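PDB 5EZM: 4-amino-4-deoxy-L-arabinose transferase or related glycosyltransferases of PMT family from Cupriavidus metallidurans, which probably transfers 4-amino-4-deoxy-L-arabinose from a polyprenyl-phosphate carrier to lipid A, as a zinc-binding membrane glycosyltransferase of the GT-C fold. Local coordinates for residues M51-G56 with V460-S465; M175-H180 with R189-A194; I381-G386 with V419-I424. All coordinates share one frame; numbering follows the deposited sequence.

Contact 1: M51-G56 with V460-S465; sequences MRHLVG and VGRPAS
His53 and Arg462 run side by side and point the same way, the imidazole lying along the aliphatic part of the arginine. His53 ND1 comes within 3.4 Å of Arg462 CG, and His53 CE1 lies 3.6 Å from Arg462 CD. With CG anti to the backbone N (chi1 168°) and the chain extended to NE, Arg462 carries its methylenes past the imidazole toward Asp468, its salt-bridge partner. The guanidinium and ring planes stand 65° apart. ND1 of His53 is hydrogen-bonded to Glu458, one turn earlier along the chain from Arg462, which would help hold the ring's rotation. With an alanine here, Glu458 would probably lose this partner and the flank of Arg462 would be uncovered.

One turn on from Gly461, Ser465 meets the loop at His53 and Leu54. Its OG bonds back to the carbonyl O of Arg462 at 2.8 Å, meeting that carbonyl at 125°, and also accepts the backbone N-H of Ala467. The same OG sits 3.5 Å from His53 CB, while Ser465 CB approaches Leu54 O. Farther on, Val55 CG2 faces the bare CA of Gly461.

The arrangement seats the loop between helices 31-47 and 58-72 against helix 458-465. Ser465 also bonds to Thr492 and touches Tyr496, consistent with a junction between the membrane and C-terminal parts of the GT-C fold.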
# COMPACT_ATOMS: atom_id res chain seq x y z
N MET A 51 4.49 -7.97 -12.83
CA MET A 51 5.37 -9.13 -12.79
C MET A 51 5.15 -9.98 -11.54
O MET A 51 5.95 -10.89 -11.29
CB MET A 51 6.83 -8.68 -12.90
CG MET A 51 7.13 -8.02 -14.23
SD MET A 51 8.86 -8.06 -14.73
CE MET A 51 9.52 -6.67 -13.84
N ARG A 52 4.09 -9.73 -10.78
CA ARG A 52 3.75 -10.56 -9.64
C ARG A 52 2.25 -10.83 -9.66
O ARG A 52 1.46 -9.95 -10.03
CB ARG A 52 4.13 -9.91 -8.31
CG ARG A 52 5.60 -9.52 -8.18
CD ARG A 52 5.88 -8.88 -6.83
NE ARG A 52 5.09 -7.67 -6.60
CZ ARG A 52 4.00 -7.61 -5.85
NH1 ARG A 52 3.55 -8.70 -5.24
NH2 ARG A 52 3.35 -6.47 -5.71
N HIS A 53 1.85 -12.03 -9.26
CA HIS A 53 0.44 -12.29 -9.03
C HIS A 53 -0.01 -11.58 -7.76
O HIS A 53 0.79 -11.20 -6.90
CB HIS A 53 0.18 -13.79 -8.93
CG HIS A 53 0.31 -14.51 -10.23
ND1 HIS A 53 1.47 -15.16 -10.61
CD2 HIS A 53 -0.56 -14.68 -11.25
CE1 HIS A 53 1.30 -15.70 -11.80
NE2 HIS A 53 0.07 -15.42 -12.21
N LEU A 54 -1.33 -11.39 -7.65
CA LEU A 54 -1.88 -10.62 -6.55
C LEU A 54 -1.70 -11.36 -5.23
O LEU A 54 -1.98 -12.55 -5.12
CB LEU A 54 -3.37 -10.34 -6.79
CG LEU A 54 -3.69 -9.45 -7.99
CD1 LEU A 54 -5.19 -9.19 -8.05
CD2 LEU A 54 -2.92 -8.14 -7.91
N VAL A 55 -1.21 -10.64 -4.22
CA VAL A 55 -0.90 -11.20 -2.91
C VAL A 55 -2.04 -10.84 -1.96
O VAL A 55 -2.26 -9.66 -1.66
CB VAL A 55 0.45 -10.69 -2.39
CG1 VAL A 55 0.65 -11.08 -0.93
CG2 VAL A 55 1.58 -11.22 -3.26
N GLY A 56 -2.77 -11.85 -1.50
CA GLY A 56 -3.83 -11.63 -0.53
C GLY A 56 -3.31 -11.34 0.86
O GLY A 56 -2.16 -11.66 1.17
N VAL A 460 6.80 -17.16 -3.83
CA VAL A 460 5.86 -17.64 -2.83
C VAL A 460 4.47 -17.05 -3.00
O VAL A 460 3.50 -17.60 -2.44
CB VAL A 460 6.38 -17.37 -1.40
CG1 VAL A 460 7.79 -17.92 -1.22
CG2 VAL A 460 6.33 -15.89 -1.09
N GLY A 461 4.33 -15.96 -3.75
CA GLY A 461 3.04 -15.32 -3.90
C GLY A 461 2.18 -15.95 -4.98
O GLY A 461 0.96 -16.02 -4.84
N ARG A 462 2.82 -16.42 -6.05
CA ARG A 462 2.06 -17.04 -7.14
C ARG A 462 1.36 -18.33 -6.72
O ARG A 462 0.17 -18.49 -7.02
CB ARG A 462 2.98 -17.27 -8.34
CG ARG A 462 2.38 -18.18 -9.40
CD ARG A 462 3.30 -18.38 -10.58
NE ARG A 462 2.84 -19.47 -11.44
CZ ARG A 462 3.28 -19.71 -12.66
NH1 ARG A 462 4.21 -18.93 -13.20
NH2 ARG A 462 2.80 -20.72 -13.36
N PRO A 463 2.01 -19.28 -6.03
CA PRO A 463 1.27 -20.48 -5.59
C PRO A 463 0.19 -20.17 -4.58
O PRO A 463 -0.74 -20.97 -4.43
CB PRO A 463 2.37 -21.37 -4.98
CG PRO A 463 3.44 -20.43 -4.60
CD PRO A 463 3.44 -19.37 -5.66
N ALA A 464 0.27 -19.04 -3.88
CA ALA A 464 -0.77 -18.70 -2.92
C ALA A 464 -1.95 -18.01 -3.59
O ALA A 464 -3.09 -18.13 -3.12
CB ALA A 464 -0.20 -17.80 -1.82
N SER A 465 -1.70 -17.30 -4.69
CA SER A 465 -2.76 -16.55 -5.35
C SER A 465 -3.82 -17.46 -5.96
O SER A 465 -4.96 -17.02 -6.16
CB SER A 465 -2.17 -15.66 -6.44
OG SER A 465 -1.67 -16.44 -7.51

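Contact 2: M175-H180 with R189-A194; sequences MLMGQH and RGWMVA. With MPG ([(Z)-octadec-9-enyl] (2R)-2,3-bis(oxidanyl)propanoate), chain S.
Met177 and Trp191 meet in a CH-pi contact. Met177 CB stands 3.5 Å from the centroid of the indole's five-membered ring and only 13° off the ring normal, squarely over the face. The indole reaches this place because its CG is anti to the carbonyl carbon (chi1 -69°), which sends the ring toward the neighbouring helix.

The sulfur-aromatic contact involves the same two residues. Met177 SD lies above the six-membered ring of Trp191, 5.0 Å from its centroid, and is thus a distant Met-aromatic partner. The methionine chain is bent at both chi2 and chi3, which folds Met177 CE back until it is 3.6 Å from Trp191 CZ2.

These pairs join the end of helix 160-178 to the early part of helix 185-206, a helical hairpin closed by a short connection. Its backbones come nearest where Gly178, with no side chain, receives Trp191 CB at 3.5 Å from the Gly178 CA.

A second, apolar group of contacts gathers round Met192, whose methyl CE also packs against Gly178 CA. Met192 CE touches Met175 SD at 3.6 Å. It is likewise 3.6 Å from Gln179 NE2 to Met192 CE, and the Gln179 side chain crosses Met192 at about a right angle. Met175 also borders a bound decaprenyl-phosphate.

The last group of contacts is to lipid: on the indole face opposite Met177 runs the hydrocarbon chain of an MPG molecule, whose C13 is 3.8 Å above the Trp191 ring plane, displaced toward the rim. Farther along that chain, Ala194 CB touches MPG C8 at 3.8 Å.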
# COMPACT_ATOMS: atom_id res chain seq x y z
N MET A 175 0.69 22.36 2.25
CA MET A 175 0.81 23.23 3.42
C MET A 175 2.14 23.97 3.42
O MET A 175 2.19 25.16 3.74
CB MET A 175 0.64 22.41 4.69
CG MET A 175 0.93 23.18 5.98
SD MET A 175 -0.17 24.58 6.25
CE MET A 175 0.30 25.06 7.91
N LEU A 176 3.23 23.28 3.07
CA LEU A 176 4.53 23.94 3.03
C LEU A 176 4.59 24.98 1.92
O LEU A 176 5.15 26.06 2.11
CB LEU A 176 5.65 22.91 2.87
CG LEU A 176 5.80 21.89 3.99
CD1 LEU A 176 7.02 21.01 3.77
CD2 LEU A 176 5.87 22.57 5.35
N MET A 177 4.01 24.67 0.75
CA MET A 177 4.01 25.63 -0.35
C MET A 177 3.21 26.88 0.02
O MET A 177 3.61 28.00 -0.33
CB MET A 177 3.42 25.00 -1.61
CG MET A 177 4.24 23.84 -2.19
SD MET A 177 5.83 24.36 -2.85
CE MET A 177 5.34 25.54 -4.10
N GLY A 178 2.09 26.71 0.72
CA GLY A 178 1.25 27.84 1.07
C GLY A 178 1.81 28.74 2.15
O GLY A 178 1.36 29.88 2.28
N GLN A 179 2.78 28.25 2.92
CA GLN A 179 3.35 29.03 4.01
C GLN A 179 4.70 29.65 3.65
O GLN A 179 5.41 30.11 4.54
CB GLN A 179 3.49 28.16 5.26
CG GLN A 179 2.16 27.65 5.80
CD GLN A 179 1.18 28.77 6.09
OE1 GLN A 179 1.55 29.80 6.65
NE2 GLN A 179 -0.07 28.58 5.70
N HIS A 180 5.05 29.67 2.37
CA HIS A 180 6.29 30.33 1.97
C HIS A 180 6.06 31.84 1.91
O HIS A 180 5.08 32.28 1.29
CB HIS A 180 6.78 29.81 0.62
CG HIS A 180 8.21 30.15 0.33
ND1 HIS A 180 8.59 31.37 -0.19
CD2 HIS A 180 9.34 29.43 0.49
CE1 HIS A 180 9.90 31.38 -0.34
NE2 HIS A 180 10.39 30.22 0.06
N ARG A 189 -3.61 31.23 -0.84
CA ARG A 189 -4.97 30.69 -0.85
C ARG A 189 -5.08 29.47 -1.76
O ARG A 189 -5.78 28.51 -1.44
CB ARG A 189 -5.96 31.77 -1.29
CG ARG A 189 -7.41 31.31 -1.32
CD ARG A 189 -8.33 32.37 -1.90
NE ARG A 189 -8.02 32.66 -3.30
CZ ARG A 189 -7.38 33.75 -3.71
NH1 ARG A 189 -6.97 34.66 -2.83
NH2 ARG A 189 -7.14 33.93 -5.00
N GLY A 190 -4.39 29.50 -2.91
CA GLY A 190 -4.42 28.35 -3.80
C GLY A 190 -3.83 27.11 -3.16
O GLY A 190 -4.41 26.02 -3.22
N TRP A 191 -2.66 27.26 -2.53
CA TRP A 191 -2.05 26.11 -1.87
C TRP A 191 -2.82 25.68 -0.64
O TRP A 191 -2.78 24.50 -0.26
CB TRP A 191 -0.60 26.42 -1.51
CG TRP A 191 0.31 26.55 -2.69
CD1 TRP A 191 0.97 27.67 -3.10
CD2 TRP A 191 0.64 25.52 -3.63
NE1 TRP A 191 1.70 27.40 -4.23
CE2 TRP A 191 1.52 26.09 -4.57
CE3 TRP A 191 0.28 24.17 -3.76
CZ2 TRP A 191 2.04 25.35 -5.64
CZ3 TRP A 191 0.81 23.45 -4.81
CH2 TRP A 191 1.68 24.04 -5.74
N MET A 192 -3.54 26.61 0.00
CA MET A 192 -4.31 26.23 1.18
C MET A 192 -5.57 25.47 0.80
O MET A 192 -5.89 24.45 1.42
CB MET A 192 -4.65 27.46 2.01
CG MET A 192 -3.56 27.83 2.99
SD MET A 192 -2.93 26.38 3.87
CE MET A 192 -1.26 26.30 3.24
N VAL A 193 -6.31 25.93 -0.22
CA VAL A 193 -7.45 25.16 -0.70
C VAL A 193 -6.97 23.84 -1.29
O VAL A 193 -7.67 22.82 -1.19
CB VAL A 193 -8.28 25.97 -1.71
CG1 VAL A 193 -7.49 26.26 -2.97
CG2 VAL A 193 -9.57 25.23 -2.05
N ALA A 194 -5.78 23.82 -1.89
CA ALA A 194 -5.21 22.55 -2.34
C ALA A 194 -4.95 21.62 -1.16
O ALA A 194 -5.18 20.41 -1.25
CB ALA A 194 -3.93 22.81 -3.12
C2 MPG S . -4.74 15.56 -5.15
C3 MPG S . -5.67 16.17 -4.10
C4 MPG S . -6.07 17.61 -4.40
C5 MPG S . -5.42 18.17 -5.68
C6 MPG S . -5.45 19.70 -5.73
C7 MPG S . -4.28 20.29 -6.54
C8 MPG S . -4.46 21.82 -6.77
C9 MPG S . -3.14 22.56 -7.08
C10 MPG S . -3.31 24.10 -6.92
C11 MPG S . -2.09 24.90 -7.43
C12 MPG S . -2.14 26.39 -6.96
C13 MPG S . -0.91 27.19 -7.42
C14 MPG S . -0.83 28.60 -6.74
C1 MPG S . -4.55 14.05 -4.95

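Contact 3: I381-G386 with V419-I424; sequences IVAACG and VMLLGI
Ile424 N donates to Met420 O at 2.9 Å, a regular helical bond, and both of these residues turn their side chains to the facing helix, where the side chains that meet are apolar. The motif is an antiparallel pair of helices, both predicted to cross the membrane: segment 381-386 of helix 369-389 against segment 419-424 of helix 403-430. The axes of these two segments come within 9.4 Å and run nearly antiparallel, at 158°. No hydrogen bond links them; the side-chain contacts are apolar.

Ala383 is the focus. Its small CB points at the partner helix and meets three residues there. Leu421 CD2 is nearest, 3.8 Å from Ala383 CB. Met420 contributes its own CB and Ile424 the far methyl CD1, each more loosely, so that the alanine methyl faces one turn of the second helix rather than a single side chain. The Leu421 branch arrives here because CG stands anti to the carbonyl carbon (chi1 -74°), directing the isobutyl group toward helix 369-389.

Around this centre the packing extends to a third helix: Met420 also touches Met446 and Phe450 of helix 435-456, and Ile424 touches Tyr442 and Met446 there. Ile424 meets Leu376, Met379 and Ala380 of helix 369-389 as well, carrying the pairing toward that helix's start. The same methyl that meets Ala383, Leu421 CD2, also touches the next residue, lying 3.9 Å from Ala384 N and 4.4 Å from Ala384 CB.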
# COMPACT_ATOMS: atom_id res chain seq x y z
N ILE A 381 28.62 -2.40 4.12
CA ILE A 381 28.69 -3.41 5.17
C ILE A 381 27.34 -4.10 5.35
O ILE A 381 27.22 -5.32 5.20
CB ILE A 381 29.18 -2.79 6.49
CG1 ILE A 381 30.66 -2.40 6.38
CG2 ILE A 381 28.96 -3.76 7.64
CD1 ILE A 381 31.24 -1.84 7.67
N VAL A 382 26.30 -3.32 5.66
CA VAL A 382 25.02 -3.95 5.99
C VAL A 382 24.44 -4.70 4.79
O VAL A 382 23.83 -5.77 4.96
CB VAL A 382 24.02 -2.92 6.57
CG1 VAL A 382 23.99 -1.69 5.73
CG2 VAL A 382 22.63 -3.51 6.67
N ALA A 383 24.64 -4.19 3.57
CA ALA A 383 24.18 -4.93 2.40
C ALA A 383 24.96 -6.23 2.23
O ALA A 383 24.38 -7.26 1.84
CB ALA A 383 24.30 -4.07 1.14
N ALA A 384 26.26 -6.22 2.51
CA ALA A 384 27.03 -7.46 2.47
C ALA A 384 26.54 -8.45 3.52
O ALA A 384 26.52 -9.66 3.29
CB ALA A 384 28.52 -7.16 2.67
N CYS A 385 26.12 -7.94 4.69
CA CYS A 385 25.52 -8.81 5.69
C CYS A 385 24.20 -9.39 5.20
O CYS A 385 23.88 -10.54 5.48
CB CYS A 385 25.32 -8.05 7.00
SG CYS A 385 26.85 -7.73 7.90
N GLY A 386 23.42 -8.59 4.47
CA GLY A 386 22.22 -9.13 3.84
C GLY A 386 22.54 -10.23 2.85
O GLY A 386 21.82 -11.23 2.76
N VAL A 419 22.95 -6.50 -6.32
CA VAL A 419 22.80 -5.28 -7.10
C VAL A 419 22.91 -4.05 -6.20
O VAL A 419 23.42 -3.01 -6.63
CB VAL A 419 21.48 -5.29 -7.92
CG1 VAL A 419 20.29 -5.57 -7.05
CG2 VAL A 419 21.29 -3.98 -8.67
N MET A 420 22.47 -4.16 -4.94
CA MET A 420 22.74 -3.08 -3.99
C MET A 420 24.24 -2.83 -3.87
O MET A 420 24.70 -1.69 -3.93
CB MET A 420 22.15 -3.42 -2.62
CG MET A 420 20.64 -3.39 -2.56
SD MET A 420 20.04 -3.76 -0.90
CE MET A 420 18.32 -4.11 -1.24
N LEU A 421 25.02 -3.90 -3.71
CA LEU A 421 26.47 -3.75 -3.59
C LEU A 421 27.08 -3.14 -4.85
O LEU A 421 27.98 -2.30 -4.77
CB LEU A 421 27.12 -5.10 -3.28
CG LEU A 421 26.91 -5.62 -1.86
CD1 LEU A 421 27.53 -7.00 -1.71
CD2 LEU A 421 27.50 -4.65 -0.86
N LEU A 422 26.60 -3.56 -6.02
CA LEU A 422 27.08 -2.98 -7.27
C LEU A 422 26.83 -1.48 -7.30
O LEU A 422 27.75 -0.69 -7.53
CB LEU A 422 26.42 -3.66 -8.47
CG LEU A 422 26.78 -5.13 -8.69
CD1 LEU A 422 25.98 -5.72 -9.84
CD2 LEU A 422 28.27 -5.28 -8.94
N GLY A 423 25.58 -1.07 -7.04
CA GLY A 423 25.27 0.35 -6.99
C GLY A 423 26.13 1.11 -6.01
O GLY A 423 26.57 2.23 -6.29
N ILE A 424 26.40 0.52 -4.84
CA ILE A 424 27.27 1.17 -3.86
C ILE A 424 28.68 1.33 -4.43
O ILE A 424 29.31 2.39 -4.27
CB ILE A 424 27.28 0.36 -2.55
CG1 ILE A 424 25.91 0.44 -1.87
CG2 ILE A 424 28.38 0.85 -1.61
CD1 ILE A 424 25.82 -0.38 -0.61

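How the contacts relate
The three contacts show how a chain of mostly helices is tied together at different sequence ranges. Contacts 2 and 3 are local pairings within the helical membrane part, one after the other along the chain, with centres about 40 Å apart. Contact 1 spans both: it joins the loop after helix 31-47 to helix 458-465, more than 400 residues later. Its centre is about 41 Å from that of contact 2, on the other side of the chain's centre, and about 27 Å from that of contact 3. None touches another. Helix 435-456 packs against residues of contacts 1 and 3, consistent with a tie between the bundle and the junction near the C-terminal part.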